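Local coordinates for protein sulfate adenylyltransferase, adenylylsulfate kinase (Thiobacillus denitrificans, PDB 3CR8) that phosphorylates adenosine 5'-phosphosulfate with ATP to give 3'-phosphoadenylyl sulfate, while its sulfurylase-like N-terminal part lacks ATP sulfurylase activity, at residues A[44-49]-A[233-238]; A[50-55]-A[254-259]; A[57-62]-A[84-89]; A[78-83]-A[246-251]. All blocks are in the same frame, centred on the assembly; numbering follows the deposited sequence.

Interaction 1: residues A[44-49]-A[233-238]; sequences ELEMLM and LLPAPP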
loop_
_atom_site.group_PDB
_atom_site.type_symbol
_atom_site.label_atom_id
_atom_site.label_comp_id
_atom_site.label_asym_id
_atom_site.label_seq_id
_atom_site.Cartn_x
_atom_site.Cartn_y
_atom_site.Cartn_z
ATOM N N GLU A 44 23.187 -32.441 29.121
ATOM C CA GLU A 44 23.261 -32.746 30.546
ATOM C C GLU A 44 24.668 -32.387 31.088
ATOM O O GLU A 44 24.811 -31.715 32.122
ATOM C CB GLU A 44 22.947 -34.233 30.758
ATOM C CG GLU A 44 22.167 -34.555 31.988
ATOM C CD GLU A 44 20.932 -33.676 32.134
ATOM O OE1 GLU A 44 21.077 -32.474 32.426
ATOM O OE2 GLU A 44 19.804 -34.184 31.974
ATOM N N LEU A 45 25.708 -32.827 30.375
ATOM C CA LEU A 45 27.065 -32.507 30.773
ATOM C C LEU A 45 27.269 -31.010 30.830
ATOM O O LEU A 45 27.723 -30.488 31.833
ATOM C CB LEU A 45 28.101 -33.146 29.843
ATOM C CG LEU A 45 29.556 -32.758 30.163
ATOM C CD1 LEU A 45 29.882 -33.177 31.548
ATOM C CD2 LEU A 45 30.553 -33.336 29.183
ATOM N N GLU A 46 26.925 -30.311 29.760
ATOM C CA GLU A 46 27.068 -28.859 29.727
ATOM C C GLU A 46 26.286 -28.154 30.853
ATOM O O GLU A 46 26.770 -27.222 31.510
ATOM C CB GLU A 46 26.607 -28.342 28.384
ATOM C CG GLU A 46 26.832 -26.892 28.201
ATOM C CD GLU A 46 26.345 -26.421 26.858
ATOM O OE1 GLU A 46 25.973 -27.279 26.030
ATOM O OE2 GLU A 46 26.317 -25.191 26.634
ATOM N N MET A 47 25.060 -28.599 31.074
ATOM C CA MET A 47 24.287 -28.082 32.184
ATOM C C MET A 47 25.052 -28.278 33.495
ATOM O O MET A 47 25.139 -27.367 34.332
ATOM C CB MET A 47 22.909 -28.756 32.264
ATOM C CG MET A 47 21.954 -28.414 31.127
ATOM S SD MET A 47 21.068 -26.882 31.409
ATOM C CE MET A 47 22.362 -25.693 31.131
ATOM N N LEU A 48 25.603 -29.474 33.685
ATOM C CA LEU A 48 26.249 -29.773 34.949
ATOM C C LEU A 48 27.567 -29.015 35.032
ATOM O O LEU A 48 27.880 -28.342 36.014
ATOM C CB LEU A 48 26.490 -31.263 35.082
ATOM C CG LEU A 48 27.350 -31.589 36.294
ATOM C CD1 LEU A 48 26.434 -31.751 37.497
ATOM C CD2 LEU A 48 28.156 -32.842 36.030
ATOM N N MET A 49 28.317 -29.093 33.952
ATOM C CA MET A 49 29.644 -28.503 33.902
ATOM C C MET A 49 29.564 -27.021 34.188
ATOM O O MET A 49 30.552 -26.395 34.514
ATOM C CB MET A 49 30.252 -28.734 32.514
ATOM C CG MET A 49 31.718 -28.873 32.518
ATOM S SD MET A 49 32.162 -30.045 31.288
ATOM C CE MET A 49 31.221 -29.491 29.866
ATOM N N LEU A 233 19.595 -18.335 25.325
ATOM C CA LEU A 233 19.305 -19.746 25.054
ATOM C C LEU A 233 19.626 -20.620 26.248
ATOM O O LEU A 233 20.568 -20.363 26.998
ATOM C CB LEU A 233 20.044 -20.239 23.808
ATOM C CG LEU A 233 19.807 -19.286 22.637
ATOM C CD1 LEU A 233 20.671 -19.656 21.455
ATOM C CD2 LEU A 233 18.338 -19.285 22.260
ATOM N N LEU A 234 18.807 -21.645 26.413
ATOM C CA LEU A 234 18.912 -22.606 27.496
ATOM C C LEU A 234 19.246 -23.975 26.912
ATOM O O LEU A 234 18.364 -24.669 26.398
ATOM C CB LEU A 234 17.563 -22.689 28.206
ATOM C CG LEU A 234 17.410 -23.377 29.565
ATOM C CD1 LEU A 234 16.219 -24.254 29.466
ATOM C CD2 LEU A 234 18.605 -24.223 29.900
ATOM N N PRO A 235 20.513 -24.382 27.007
ATOM C CA PRO A 235 21.023 -25.560 26.307
ATOM C C PRO A 235 20.587 -26.818 27.013
ATOM O O PRO A 235 21.185 -27.167 28.015
ATOM C CB PRO A 235 22.547 -25.419 26.442
ATOM C CG PRO A 235 22.793 -24.145 27.241
ATOM C CD PRO A 235 21.508 -23.840 27.935
ATOM N N ALA A 236 19.569 -27.490 26.496
ATOM C CA ALA A 236 19.002 -28.660 27.143
ATOM C C ALA A 236 17.889 -29.170 26.258
ATOM O O ALA A 236 17.408 -28.453 25.384
ATOM C CB ALA A 236 18.579 -28.313 28.528
ATOM N N PRO A 237 17.443 -30.405 26.492
ATOM C CA PRO A 237 16.280 -30.741 25.666
ATOM C C PRO A 237 15.148 -30.261 26.571
ATOM O O PRO A 237 15.365 -30.172 27.788
ATOM C CB PRO A 237 16.278 -32.278 25.597
ATOM C CG PRO A 237 17.533 -32.744 26.423
ATOM C CD PRO A 237 18.020 -31.547 27.183
ATOM N N PRO A 238 13.979 -29.922 26.001
ATOM C CA PRO A 238 12.798 -29.840 26.869
ATOM C C PRO A 238 12.606 -31.176 27.614
ATOM O O PRO A 238 12.858 -32.249 27.050
ATOM C CB PRO A 238 11.651 -29.611 25.881
ATOM C CG PRO A 238 12.290 -28.975 24.692
ATOM C CD PRO A 238 13.702 -29.495 24.619
#
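Met47 reaches from helix 39-50 to the loop Leu234-Pro235-Ala236, which follows strand 229-231, and its thioether makes most of this join between the PUA-like and sulfurylase-like parts of the chain. The side chain is bent at both chi2 (-84°) and chi3 (73°), turning the methyl back over the proline. CE packs on Pro235 CD at 3.8 Å, SD lies 3.9 Å from Leu234 CD2, and the same sulfur sits 3.4 Å from Pro235 O. This is the close, buried part of the contact. From the preceding residue, the carboxylate of Glu46 crosses the Pro235 ring at about a right angle, Glu46 OE2 lying 3.7 Å from Pro235 CG, while OE1 is hydrogen-bonded to His141. Toward Ala236 the packing thins: its CB is 4.1 Å from Met47 SD, and Ala236 and Pro237 are partly exposed. Shortening Met47 to an alanine would probably open a gap beside Leu234 CD2 and Pro235 CD, where the sulfur and methyl now pack. With apolar and van der Waals contacts alone between the segments, the fit depends on shape, and the polar partner of Glu46 OE1, His141, lies outside them.

Interaction 2: residues A[50-55]-A[254-259]; sequences TGAYSP and RNFGCS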
loop_
_atom_site.group_PDB
_atom_site.type_symbol
_atom_site.label_atom_id
_atom_site.label_comp_id
_atom_site.label_asym_id
_atom_site.label_seq_id
_atom_site.Cartn_x
_atom_site.Cartn_y
_atom_site.Cartn_z
ATOM N N THR A 50 28.371 -26.464 34.075
ATOM C CA THR A 50 28.251 -25.033 33.877
ATOM C C THR A 50 27.507 -24.330 35.015
ATOM O O THR A 50 27.469 -23.109 35.085
ATOM C CB THR A 50 27.629 -24.740 32.495
ATOM O OG1 THR A 50 28.491 -23.866 31.766
ATOM C CG2 THR A 50 26.229 -24.143 32.602
ATOM N N GLY A 51 26.926 -25.104 35.919
ATOM C CA GLY A 51 26.339 -24.514 37.104
ATOM C C GLY A 51 24.826 -24.454 37.085
ATOM O O GLY A 51 24.212 -24.022 38.048
ATOM N N ALA A 52 24.214 -24.889 35.998
ATOM C CA ALA A 52 22.759 -24.881 35.910
ATOM C C ALA A 52 22.142 -25.779 36.991
ATOM O O ALA A 52 20.965 -25.644 37.320
ATOM C CB ALA A 52 22.303 -25.320 34.508
ATOM N N TYR A 53 22.954 -26.691 37.530
ATOM C CA TYR A 53 22.498 -27.678 38.505
ATOM C C TYR A 53 23.213 -27.551 39.836
ATOM O O TYR A 53 23.211 -28.501 40.607
ATOM C CB TYR A 53 22.730 -29.105 38.018
ATOM C CG TYR A 53 21.974 -29.520 36.783
ATOM C CD1 TYR A 53 20.700 -29.068 36.549
ATOM C CD2 TYR A 53 22.531 -30.402 35.858
ATOM C CE1 TYR A 53 20.012 -29.468 35.417
ATOM C CE2 TYR A 53 21.846 -30.793 34.731
ATOM C CZ TYR A 53 20.602 -30.326 34.518
ATOM O OH TYR A 53 19.904 -30.720 33.422
ATOM N N SER A 54 23.851 -26.408 40.083
ATOM C CA SER A 54 24.454 -26.127 41.374
ATOM C C SER A 54 23.436 -26.495 42.406
ATOM O O SER A 54 22.291 -26.131 42.269
ATOM C CB SER A 54 24.755 -24.646 41.484
ATOM O OG SER A 54 25.498 -24.208 40.364
ATOM N N PRO A 55 23.839 -27.208 43.457
ATOM C CA PRO A 55 25.191 -27.526 43.906
ATOM C C PRO A 55 25.884 -28.729 43.228
ATOM O O PRO A 55 27.082 -28.937 43.476
ATOM C CB PRO A 55 24.957 -27.794 45.389
ATOM C CG PRO A 55 23.659 -28.486 45.427
ATOM C CD PRO A 55 22.838 -27.921 44.274
ATOM N N ARG A 254 16.572 -20.705 38.898
ATOM C CA ARG A 254 17.248 -20.054 39.994
ATOM C C ARG A 254 18.730 -19.890 39.746
ATOM O O ARG A 254 19.307 -18.853 40.076
ATOM C CB ARG A 254 17.077 -20.841 41.269
ATOM C CG ARG A 254 17.729 -20.135 42.425
ATOM C CD ARG A 254 17.740 -20.966 43.665
ATOM N NE ARG A 254 18.402 -20.248 44.730
ATOM C CZ ARG A 254 18.318 -20.587 45.998
ATOM N NH1 ARG A 254 17.587 -21.635 46.337
ATOM N NH2 ARG A 254 18.967 -19.885 46.915
ATOM N N ASN A 255 19.363 -20.919 39.189
ATOM C CA ASN A 255 20.802 -20.847 38.964
ATOM C C ASN A 255 21.166 -19.846 37.880
ATOM O O ASN A 255 22.239 -19.268 37.879
ATOM C CB ASN A 255 21.382 -22.229 38.706
ATOM C CG ASN A 255 21.515 -23.049 39.986
ATOM O OD1 ASN A 255 21.816 -22.499 41.048
ATOM N ND2 ASN A 255 21.290 -24.369 39.888
ATOM N N PHE A 256 20.236 -19.597 36.976
ATOM C CA PHE A 256 20.457 -18.570 35.959
ATOM C C PHE A 256 20.179 -17.124 36.451
ATOM O O PHE A 256 20.561 -16.144 35.808
ATOM C CB PHE A 256 19.623 -18.879 34.724
ATOM C CG PHE A 256 20.301 -19.795 33.740
ATOM C CD1 PHE A 256 21.165 -19.283 32.797
ATOM C CD2 PHE A 256 20.049 -21.171 33.743
ATOM C CE1 PHE A 256 21.777 -20.111 31.885
ATOM C CE2 PHE A 256 20.663 -21.991 32.842
ATOM C CZ PHE A 256 21.534 -21.462 31.912
ATOM N N GLY A 257 19.524 -16.993 37.597
ATOM C CA GLY A 257 19.258 -15.688 38.162
ATOM C C GLY A 257 17.771 -15.395 38.341
ATOM O O GLY A 257 17.392 -14.383 38.936
ATOM N N CYS A 258 16.911 -16.268 37.834
ATOM C CA CYS A 258 15.495 -15.960 37.851
ATOM C C CYS A 258 14.846 -16.344 39.165
ATOM O O CYS A 258 15.135 -17.401 39.728
ATOM C CB CYS A 258 14.808 -16.690 36.709
ATOM S SG CYS A 258 15.650 -16.419 35.237
ATOM N N SER A 259 13.939 -15.499 39.637
ATOM C CA SER A 259 13.192 -15.811 40.854
ATOM C C SER A 259 11.712 -16.151 40.584
ATOM O O SER A 259 10.944 -16.420 41.518
ATOM C CB SER A 259 13.328 -14.667 41.873
ATOM O OG SER A 259 12.801 -13.451 41.375
#
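Two helix ends meet here: a type I beta turn, Gly51 to Ser54, which follows helix 39-50, receives Asn255 from the last turn of helix 244-256. Both helices finish in a Schellman motif, with Gly51 and Gly257 at the positive-phi positions, where a CB would run into the preceding carbonyl oxygen. CG beside the backbone N (chi1 -76°) carries the carboxamide of Asn255 into the turn, where it spends both N-H groups of ND2 on main-chain oxygens. One bond goes to Ala52 O, 2.9 Å from ND2 and nearly straight (168° at the hydrogen), although the donor stands well above the plane of that carbonyl. The other goes to Ser54 O, 3.1 Å from ND2, and here the donor lies in the carbonyl plane on a lone pair. Both acceptors stay close to the plane of the amide. Asn255 CB lies 3.4 Å from Gly51 O. That oxygen is occupied within the turn, where Ser54 OG (2.7 Å from Gly51 O) and Ser54 N both donate to it from the same face. Beside this polar core, Ala52 CB rests 4.1 Å from Phe256 CE2, and the phenyl ring meets His197 edge-to-face. OD1 of Asn255 accepts from Tyr9 N, and Ser54 OG also bonds Val14 N, so N-terminal residues complete the contact. Every polar atom of the buried carboxamide is thus matched, which fixes its rotation and fastens the turn to the sulfurylase-like domain by directional bonds.

Interaction 3: residues A[57-62]-A[84-89]; sequences TGFMTR and ITLTSR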
loop_
_atom_site.group_PDB
_atom_site.type_symbol
_atom_site.label_atom_id
_atom_site.label_comp_id
_atom_site.label_asym_id
_atom_site.label_seq_id
_atom_site.Cartn_x
_atom_site.Cartn_y
_atom_site.Cartn_z
ATOM N N THR A 57 27.921 -31.447 41.148
ATOM C CA THR A 57 29.303 -31.285 40.746
ATOM C C THR A 57 29.835 -32.576 40.125
ATOM O O THR A 57 31.034 -32.692 39.886
ATOM C CB THR A 57 30.162 -30.795 41.940
ATOM O OG1 THR A 57 31.366 -30.217 41.445
ATOM C CG2 THR A 57 30.485 -31.924 42.907
ATOM N N GLY A 58 28.914 -33.519 39.879
ATOM C CA GLY A 58 29.176 -34.751 39.161
ATOM C C GLY A 58 27.869 -35.495 38.958
ATOM O O GLY A 58 26.882 -35.154 39.587
ATOM N N PHE A 59 27.871 -36.506 38.095
ATOM C CA PHE A 59 26.685 -37.306 37.850
ATOM C C PHE A 59 26.401 -38.226 39.026
ATOM O O PHE A 59 27.316 -38.846 39.585
ATOM C CB PHE A 59 26.819 -38.119 36.562
ATOM C CG PHE A 59 26.924 -37.271 35.345
ATOM C CD1 PHE A 59 28.135 -37.085 34.720
ATOM C CD2 PHE A 59 25.818 -36.618 34.847
ATOM C CE1 PHE A 59 28.231 -36.282 33.604
ATOM C CE2 PHE A 59 25.911 -35.814 33.730
ATOM C CZ PHE A 59 27.110 -35.641 33.114
ATOM N N MET A 60 25.122 -38.304 39.396
ATOM C CA MET A 60 24.673 -39.098 40.537
ATOM C C MET A 60 24.921 -40.578 40.395
ATOM O O MET A 60 25.086 -41.117 39.299
ATOM C CB MET A 60 23.199 -38.890 40.796
ATOM C CG MET A 60 22.888 -37.599 41.466
ATOM S SD MET A 60 21.097 -37.300 41.523
ATOM C CE MET A 60 21.112 -35.647 42.223
ATOM N N THR A 61 24.889 -41.220 41.546
ATOM C CA THR A 61 25.320 -42.587 41.693
ATOM C C THR A 61 24.090 -43.381 41.982
ATOM O O THR A 61 23.175 -42.849 42.564
ATOM C CB THR A 61 26.248 -42.697 42.888
ATOM O OG1 THR A 61 27.446 -43.386 42.501
ATOM C CG2 THR A 61 25.552 -43.400 44.040
ATOM N N ARG A 62 24.069 -44.651 41.598
ATOM C CA ARG A 62 22.834 -45.436 41.619
ATOM C C ARG A 62 22.068 -45.284 42.936
ATOM O O ARG A 62 20.842 -45.271 42.972
ATOM C CB ARG A 62 23.088 -46.916 41.306
ATOM C CG ARG A 62 22.044 -47.504 40.368
ATOM C CD ARG A 62 21.663 -48.913 40.757
ATOM N NE ARG A 62 20.793 -48.933 41.934
ATOM C CZ ARG A 62 19.463 -48.883 41.891
ATOM N NH1 ARG A 62 18.828 -48.808 40.724
ATOM N NH2 ARG A 62 18.764 -48.905 43.019
ATOM N N ILE A 84 20.132 -36.604 38.170
ATOM C CA ILE A 84 21.049 -36.191 37.100
ATOM C C ILE A 84 22.029 -37.309 36.811
ATOM O O ILE A 84 22.802 -37.702 37.669
ATOM C CB ILE A 84 21.835 -34.926 37.420
ATOM C CG1 ILE A 84 20.913 -33.823 37.948
ATOM C CG2 ILE A 84 22.561 -34.475 36.163
ATOM C CD1 ILE A 84 19.807 -33.435 36.975
ATOM N N THR A 85 21.984 -37.835 35.598
ATOM C CA THR A 85 22.781 -39.001 35.292
ATOM C C THR A 85 23.231 -39.004 33.827
ATOM O O THR A 85 22.527 -38.464 32.947
ATOM C CB THR A 85 22.017 -40.290 35.669
ATOM O OG1 THR A 85 22.922 -41.398 35.706
ATOM C CG2 THR A 85 20.917 -40.563 34.688
ATOM N N LEU A 86 24.405 -39.611 33.592
ATOM C CA LEU A 86 25.043 -39.690 32.276
ATOM C C LEU A 86 24.870 -41.100 31.692
ATOM O O LEU A 86 25.149 -42.071 32.365
ATOM C CB LEU A 86 26.509 -39.322 32.431
ATOM C CG LEU A 86 27.374 -38.899 31.257
ATOM C CD1 LEU A 86 27.932 -40.140 30.582
ATOM C CD2 LEU A 86 26.610 -37.999 30.289
ATOM N N THR A 87 24.410 -41.182 30.448
ATOM C CA THR A 87 24.200 -42.466 29.791
ATOM C C THR A 87 25.066 -42.596 28.542
ATOM O O THR A 87 25.791 -41.670 28.179
ATOM C CB THR A 87 22.724 -42.668 29.404
ATOM O OG1 THR A 87 22.319 -41.635 28.495
ATOM C CG2 THR A 87 21.838 -42.626 30.640
ATOM N N SER A 88 24.984 -43.751 27.890
ATOM C CA SER A 88 25.759 -44.005 26.681
ATOM C C SER A 88 25.126 -45.362 26.389
ATOM O O SER A 88 24.519 -45.976 27.266
ATOM C CB SER A 88 27.220 -43.601 26.886
ATOM O OG SER A 88 27.985 -43.843 25.718
ATOM N N ARG A 89 25.274 -45.823 25.152
ATOM C CA ARG A 89 24.717 -47.107 24.743
ATOM C C ARG A 89 25.980 -47.604 24.046
ATOM O O ARG A 89 25.957 -47.935 22.860
ATOM C CB ARG A 89 23.524 -47.186 23.787
ATOM C CG ARG A 89 23.651 -46.298 22.561
ATOM C CD ARG A 89 23.781 -44.834 22.951
ATOM N NE ARG A 89 23.902 -43.966 21.783
ATOM C CZ ARG A 89 23.897 -44.398 20.527
ATOM N NH1 ARG A 89 23.778 -45.694 20.270
ATOM N NH2 ARG A 89 24.012 -43.536 19.526
#
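Phe59 and Thr85 bring their CA atoms within 5.0 Å where the chain leaves strand 58-59, and the one main-chain bond between the segments runs from Met60 N to Ile84 O, 3.0 Å apart and nearly along the C=O axis. Both segments belong to the mixed sheet of the PUA-like domain: strands 58-59 and 86-88 each pair antiparallel with strand 126-135, Phe59 with Gly131 and Leu86 with Leu129, consistent with the weakly bonded strand 86-88 continuing along 126-135 beyond 58-59. The main side-chain contact is a CH-pi interaction. Leu86 CB stands almost exactly over the centre of the Phe59 ring, 3.4 Å from the centroid and 5° off the normal, while its CG and CD2 continue over CE1 and CZ. The ring is brought there by chi1 of -64°, with CG beside the backbone N, and its CD2 corner also nears Ile84 CG2 at 4.1 Å. A serine in place of Phe59 would probably leave Leu86 without the flat surface it packs on and open a gap where the two strands meet. Met60 grips Ile84 twice, by its amide and by its sulfur: with its chain extended beyond CG, Met60 SD accepts a weak hydrogen bond from Ile84 N, 3.6 Å away.

Interaction 4: residues A[78-83]-A[246-251]; sequences SFWPSP and LLLRAI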
loop_
_atom_site.group_PDB
_atom_site.type_symbol
_atom_site.label_atom_id
_atom_site.label_comp_id
_atom_site.label_asym_id
_atom_site.label_seq_id
_atom_site.Cartn_x
_atom_site.Cartn_y
_atom_site.Cartn_z
ATOM N N SER A 78 19.547 -31.952 51.544
ATOM C CA SER A 78 19.043 -30.816 50.780
ATOM C C SER A 78 18.062 -31.297 49.728
ATOM O O SER A 78 18.085 -32.465 49.284
ATOM C CB SER A 78 20.195 -30.072 50.102
ATOM O OG SER A 78 21.160 -30.978 49.573
ATOM N N PHE A 79 17.189 -30.399 49.307
ATOM C CA PHE A 79 16.151 -30.840 48.400
ATOM C C PHE A 79 16.648 -31.010 46.950
ATOM O O PHE A 79 17.317 -30.133 46.428
ATOM C CB PHE A 79 14.930 -29.901 48.460
ATOM C CG PHE A 79 13.980 -30.131 47.338
ATOM C CD1 PHE A 79 13.103 -31.202 47.353
ATOM C CD2 PHE A 79 14.038 -29.335 46.222
ATOM C CE1 PHE A 79 12.284 -31.427 46.306
ATOM C CE2 PHE A 79 13.223 -29.576 45.166
ATOM C CZ PHE A 79 12.342 -30.617 45.208
ATOM N N TRP A 80 16.307 -32.116 46.291
ATOM C CA TRP A 80 16.612 -32.223 44.875
ATOM C C TRP A 80 15.652 -33.119 44.129
ATOM O O TRP A 80 15.627 -34.321 44.363
ATOM C CB TRP A 80 18.064 -32.687 44.646
ATOM C CG TRP A 80 18.424 -32.652 43.193
ATOM C CD1 TRP A 80 18.148 -33.608 42.260
ATOM C CD2 TRP A 80 19.069 -31.576 42.493
ATOM N NE1 TRP A 80 18.605 -33.211 41.035
ATOM C CE2 TRP A 80 19.164 -31.965 41.142
ATOM C CE3 TRP A 80 19.571 -30.325 42.879
ATOM C CZ2 TRP A 80 19.737 -31.153 40.171
ATOM C CZ3 TRP A 80 20.145 -29.526 41.920
ATOM C CH2 TRP A 80 20.227 -29.945 40.576
ATOM N N PRO A 81 14.897 -32.531 43.188
ATOM C CA PRO A 81 13.741 -33.193 42.558
ATOM C C PRO A 81 14.069 -34.450 41.745
ATOM O O PRO A 81 13.331 -35.438 41.843
ATOM C CB PRO A 81 13.181 -32.097 41.630
ATOM C CG PRO A 81 14.383 -31.187 41.385
ATOM C CD PRO A 81 15.056 -31.140 42.718
ATOM N N SER A 82 15.145 -34.417 40.963
ATOM C CA SER A 82 15.288 -35.405 39.893
ATOM C C SER A 82 16.730 -35.901 39.615
ATOM O O SER A 82 17.679 -35.122 39.624
ATOM C CB SER A 82 14.625 -34.846 38.620
ATOM O OG SER A 82 14.505 -35.833 37.615
ATOM N N PRO A 83 16.895 -37.202 39.357
ATOM C CA PRO A 83 18.201 -37.808 39.060
ATOM C C PRO A 83 18.963 -37.186 37.883
ATOM O O PRO A 83 18.490 -37.266 36.728
ATOM C CB PRO A 83 17.839 -39.256 38.704
ATOM C CG PRO A 83 16.588 -39.489 39.361
ATOM C CD PRO A 83 15.822 -38.192 39.289
ATOM N N LEU A 246 9.392 -30.197 36.769
ATOM C CA LEU A 246 9.042 -28.816 36.769
ATOM C C LEU A 246 9.833 -28.170 37.851
ATOM O O LEU A 246 10.220 -27.032 37.743
ATOM C CB LEU A 246 7.570 -28.661 37.048
ATOM C CG LEU A 246 7.090 -27.266 36.722
ATOM C CD1 LEU A 246 6.141 -26.840 37.761
ATOM C CD2 LEU A 246 8.267 -26.374 36.724
ATOM N N LEU A 247 10.073 -28.921 38.911
ATOM C CA LEU A 247 10.876 -28.451 40.037
ATOM C C LEU A 247 12.364 -28.302 39.700
ATOM O O LEU A 247 13.074 -27.504 40.315
ATOM C CB LEU A 247 10.689 -29.359 41.246
ATOM C CG LEU A 247 9.371 -29.148 41.984
ATOM C CD1 LEU A 247 9.078 -30.312 42.913
ATOM C CD2 LEU A 247 9.415 -27.824 42.739
ATOM N N LEU A 248 12.832 -29.076 38.724
ATOM C CA LEU A 248 14.209 -28.980 38.281
ATOM C C LEU A 248 14.349 -27.658 37.545
ATOM O O LEU A 248 15.298 -26.895 37.795
ATOM C CB LEU A 248 14.566 -30.143 37.354
ATOM C CG LEU A 248 15.993 -30.722 37.418
ATOM C CD1 LEU A 248 16.425 -31.381 36.109
ATOM C CD2 LEU A 248 16.990 -29.678 37.787
ATOM N N ARG A 249 13.401 -27.391 36.645
ATOM C CA ARG A 249 13.474 -26.222 35.793
ATOM C C ARG A 249 13.492 -24.982 36.661
ATOM O O ARG A 249 14.212 -24.021 36.388
ATOM C CB ARG A 249 12.326 -26.213 34.794
ATOM C CG ARG A 249 12.553 -27.167 33.646
ATOM C CD ARG A 249 11.283 -27.426 32.898
ATOM N NE ARG A 249 10.655 -26.181 32.488
ATOM C CZ ARG A 249 9.356 -26.059 32.264
ATOM N NH1 ARG A 249 8.565 -27.108 32.434
ATOM N NH2 ARG A 249 8.853 -24.895 31.888
ATOM N N ALA A 250 12.711 -25.031 37.733
ATOM C CA ALA A 250 12.711 -23.984 38.761
ATOM C C ALA A 250 14.095 -23.803 39.362
ATOM O O ALA A 250 14.487 -22.683 39.699
ATOM C CB ALA A 250 11.769 -24.341 39.848
ATOM N N ILE A 251 14.825 -24.911 39.525
ATOM C CA ILE A 251 16.168 -24.850 40.086
ATOM C C ILE A 251 17.135 -24.280 39.093
ATOM O O ILE A 251 17.953 -23.441 39.457
ATOM C CB ILE A 251 16.693 -26.200 40.560
ATOM C CG1 ILE A 251 15.767 -26.777 41.641
ATOM C CG2 ILE A 251 18.115 -26.049 41.090
ATOM C CD1 ILE A 251 16.391 -27.825 42.548
#
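Apolar packing carries the contact of Phe79, Trp80 and Pro81 with one face of helix 244-256, formed by Leu247, Leu248 and Ile251. Pro81 sits in the middle, and each of its ring carbons has its own neighbour: CB meets Leu247 CB at 3.7 Å, CG lies over the helix backbone 3.7 Å from Leu248 N, and CD meets Ile251 CD1 at 3.6 Å, the isoleucine methyl pointing at the ring. Phe79, with CG anti to the main-chain nitrogen (chi1 167°), reaches Leu247 and crosses it at about a right angle, Phe79 CZ lying 4.0 Å from Leu247 CD1. Trp80 offers its six-membered ring, CZ2 meeting Leu248 CD2 at 3.9 Å and CE3 meeting Ile251 CD1 at 4.1 Å.

Within the loop, flat groups are laid against the proline. Pro81 N lies over one face of the Phe79 ring and Pro81 CD over one face of the indole, both displaced toward the rim. The polar bonds involve no atom of segment 246-251: Trp80 NE1 donates to Ser82 O, which sits in the plane of the indole, and Phe79 O is held by Tyr9 OH. A cation-pi contact joins the Phe79 ring to Arg292.

The helix is the connection between parallel strands 229-231 and 260-262, a beta-alpha-beta crossover of the 3-2-1-4-5 sheet typical of the Rossmann-like HUP fold, here packed against a loop of the PUA-like domain.

Overall arrangement
Interactions 1, 2 and 4 join the PUA-like part of the chain to the sulfurylase-like part, whereas interaction 3 lies within the former and is nested along the chain inside the loops closed by interactions 1 and 2. The centre of interaction 2 is about 11 Å from those of interactions 1 and 4; interactions 2 and 3 are farthest apart, about 19 Å between centres. Interactions 2 and 4 share helix 244-256, and helix 39-50 of interaction 1 runs into the turn of interaction 2. Tyr53 ties them together, touching Met47, Ile84, Trp80 and Leu248 and probably hydrogen-bonding Glu44. Interactions 1, 2 and 4 thus form one interface, backed by interaction 3, remote from the predicted ATP site in the kinase domain.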